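Side-chain contact in synergistic-type venom protein S2C4 (Dendroaspis jamesoni kaimosae, PDB 7C28), which probably acts as a synergistic venom component, a homodimeric three-finger toxin that enhances the toxicity of other toxins: residues 5-9 against 10-14. Residues are numbered along the deposited sequence; the frame is centred on the assembly and turned at random.
Sequences TDKSF and GGVIT
T5 and I13 meet through backbone and side chain together: the I13 carbonyl oxygen takes a nearly straight bond from the T5 backbone, N to O 2.8 Å, and a second, weak one from the T5 hydroxyl, OG1 to O 3.0 Å. One acceptor thus takes a firm backbone bond and a weak hydroxyl bond from the same residue. The hydroxyl is carried there by a T5 chi1 of 48°, which places OG1 on the side of CA flanked by both backbone N and C and also brings it 3.3 Å from CG2 of I13. Further along the ladder, I13 N donates to D6 O at 3.0 Å, and S8 and G11 exchange a pair of bonds, S8 N to G11 O and G11 N to S8 O. A CA-H...O contact from V12 CA to D6 O, 3.2 Å, supplements these.

This antiparallel hairpin, strands 2-8 and 11-16, forms the first finger of the three-finger toxin fold. T5 and D6 share I13 as their partner on the other strand, the extra residue making a classic beta bulge, while a type I' turn from S8 to G11 closes the end. F9 and G10 occupy its middle with positive phi.

Side-chain packing between the strands includes K7 against V12, a non-hydrogen-bonded pair whose side chains project side by side from the same face, K7 CG lying 3.9 Å from V12 CG1. The fully extended lysine chain then carries NZ beyond the valine, into a long, weak ion pair with a bound sulfate, and K7 also packs on K30 of the second subunit.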
ATOM      1  N   THR A   5     -10.916  -3.812  11.607  1.00 29.07           N
ATOM      2  CA  THR A   5     -10.251  -5.104  11.739  1.00 31.34           C
ATOM      3  C   THR A   5     -10.588  -6.085  10.632  1.00 35.94           C
ATOM      4  O   THR A   5      -9.766  -6.951  10.324  1.00 37.00           O
ATOM      5  CB  THR A   5     -10.589  -5.752  13.088  1.00 29.36           C
ATOM      6  OG1 THR A   5     -12.003  -5.694  13.302  1.00 28.37           O
ATOM      7  CG2 THR A   5      -9.876  -5.023  14.213  1.00 30.41           C
ATOM      8  N   ASP A   6     -11.780  -5.999  10.049  1.00 38.71           N
ATOM      9  CA  ASP A   6     -12.154  -6.864   8.944  1.00 43.31           C
ATOM     10  C   ASP A   6     -13.153  -6.117   8.077  1.00 39.58           C
ATOM     11  O   ASP A   6     -13.852  -5.216   8.546  1.00 38.40           O
ATOM     12  CB  ASP A   6     -12.736  -8.201   9.418  1.00 50.42           C
ATOM     13  CG  ASP A   6     -12.801  -9.232   8.305  1.00 56.24           C
ATOM     14  OD1 ASP A   6     -13.768 -10.021   8.273  1.00 60.60           O
ATOM     15  OD2 ASP A   6     -11.890  -9.245   7.450  1.00 57.55           O
ATOM     16  N   LYS A   7     -13.204  -6.499   6.804  1.00 36.32           N
ATOM     17  CA  LYS A   7     -14.071  -5.842   5.834  1.00 34.23           C
ATOM     18  C   LYS A   7     -14.431  -6.857   4.764  1.00 34.95           C
ATOM     19  O   LYS A   7     -13.537  -7.391   4.100  1.00 34.78           O
ATOM     20  CB  LYS A   7     -13.378  -4.625   5.225  1.00 32.63           C
ATOM     21  CG  LYS A   7     -14.136  -3.972   4.098  1.00 31.28           C
ATOM     22  CD  LYS A   7     -13.475  -2.664   3.706  1.00 31.20           C
ATOM     23  CE  LYS A   7     -14.091  -2.086   2.445  1.00 29.99           C
ATOM     24  NZ  LYS A   7     -13.437  -0.807   2.053  1.00 29.34           N
ATOM     25  N   SER A   8     -15.727  -7.134   4.608  1.00 35.15           N
ATOM     26  CA  SER A   8     -16.168  -8.167   3.678  1.00 33.61           C
ATOM     27  C   SER A   8     -17.607  -7.914   3.256  1.00 32.26           C
ATOM     28  O   SER A   8     -18.494  -7.808   4.107  1.00 35.34           O
ATOM     29  CB  SER A   8     -16.047  -9.556   4.309  1.00 34.22           C
ATOM     30  OG  SER A   8     -16.610 -10.538   3.460  1.00 35.02           O
ATOM     31  N   PHE A   9     -17.825  -7.825   1.943  1.00 29.41           N
ATOM     32  CA  PHE A   9     -19.161  -7.759   1.346  1.00 25.61           C
ATOM     33  C   PHE A   9     -19.965  -6.578   1.883  1.00 26.73           C
ATOM     34  O   PHE A   9     -21.174  -6.673   2.103  1.00 26.09           O
ATOM     35  CB  PHE A   9     -19.913  -9.077   1.545  1.00 24.79           C
ATOM     36  CG  PHE A   9     -19.262 -10.252   0.856  1.00 24.61           C
ATOM     37  CD1 PHE A   9     -18.680 -10.102  -0.396  1.00 23.90           C
ATOM     38  CD2 PHE A   9     -19.222 -11.499   1.462  1.00 23.20           C
ATOM     39  CE1 PHE A   9     -18.074 -11.168  -1.028  1.00 23.27           C
ATOM     40  CE2 PHE A   9     -18.618 -12.573   0.835  1.00 22.33           C
ATOM     41  CZ  PHE A   9     -18.042 -12.408  -0.413  1.00 24.30           C
ATOM     42  N   GLY A  10     -19.287  -5.446   2.086  1.00 28.17           N
ATOM     43  CA  GLY A  10     -19.928  -4.220   2.503  1.00 28.24           C
ATOM     44  C   GLY A  10     -19.989  -3.995   3.998  1.00 30.67           C
ATOM     45  O   GLY A  10     -20.342  -2.888   4.428  1.00 33.83           O
ATOM     46  N   GLY A  11     -19.673  -5.000   4.803  1.00 30.77           N
ATOM     47  CA  GLY A  11     -19.709  -4.885   6.254  1.00 30.43           C
ATOM     48  C   GLY A  11     -18.299  -4.854   6.815  1.00 30.98           C
ATOM     49  O   GLY A  11     -17.419  -5.582   6.347  1.00 32.25           O
ATOM     50  N   VAL A  12     -18.090  -3.999   7.812  1.00 31.62           N
ATOM     51  CA  VAL A  12     -16.802  -3.884   8.476  1.00 34.29           C
ATOM     52  C   VAL A  12     -16.989  -4.149   9.964  1.00 37.12           C
ATOM     53  O   VAL A  12     -18.076  -3.982  10.524  1.00 39.94           O
ATOM     54  CB  VAL A  12     -16.142  -2.507   8.248  1.00 35.17           C
ATOM     55  CG1 VAL A  12     -16.265  -2.089   6.788  1.00 34.27           C
ATOM     56  CG2 VAL A  12     -16.745  -1.459   9.164  1.00 34.64           C
ATOM     57  N   ILE A  13     -15.908  -4.586  10.602  1.00 38.53           N
ATOM     58  CA  ILE A  13     -15.862  -4.734  12.049  1.00 39.95           C
ATOM     59  C   ILE A  13     -14.741  -3.846  12.569  1.00 37.26           C
ATOM     60  O   ILE A  13     -13.730  -3.633  11.892  1.00 35.42           O
ATOM     61  CB  ILE A  13     -15.651  -6.217  12.445  1.00 46.01           C
ATOM     62  CG1 ILE A  13     -16.942  -7.014  12.256  1.00 44.35           C
ATOM     63  CG2 ILE A  13     -15.157  -6.366  13.882  1.00 54.92           C
ATOM     64  CD1 ILE A  13     -16.707  -8.489  12.077  1.00 43.55           C
ATOM     65  N   THR A  14     -14.912  -3.344  13.791  1.00 34.23           N
ATOM     66  CA  THR A  14     -13.912  -2.501  14.429  1.00 32.27           C
ATOM     67  C   THR A  14     -13.698  -2.980  15.855  1.00 30.47           C
ATOM     68  O   THR A  14     -14.392  -3.873  16.352  1.00 30.18           O
ATOM     69  CB  THR A  14     -14.305  -1.014  14.429  1.00 30.80           C
ATOM     70  OG1 THR A  14     -15.466  -0.819  15.246  1.00 31.89           O
ATOM     71  CG2 THR A  14     -14.574  -0.517  13.017  1.00 31.07           C
TER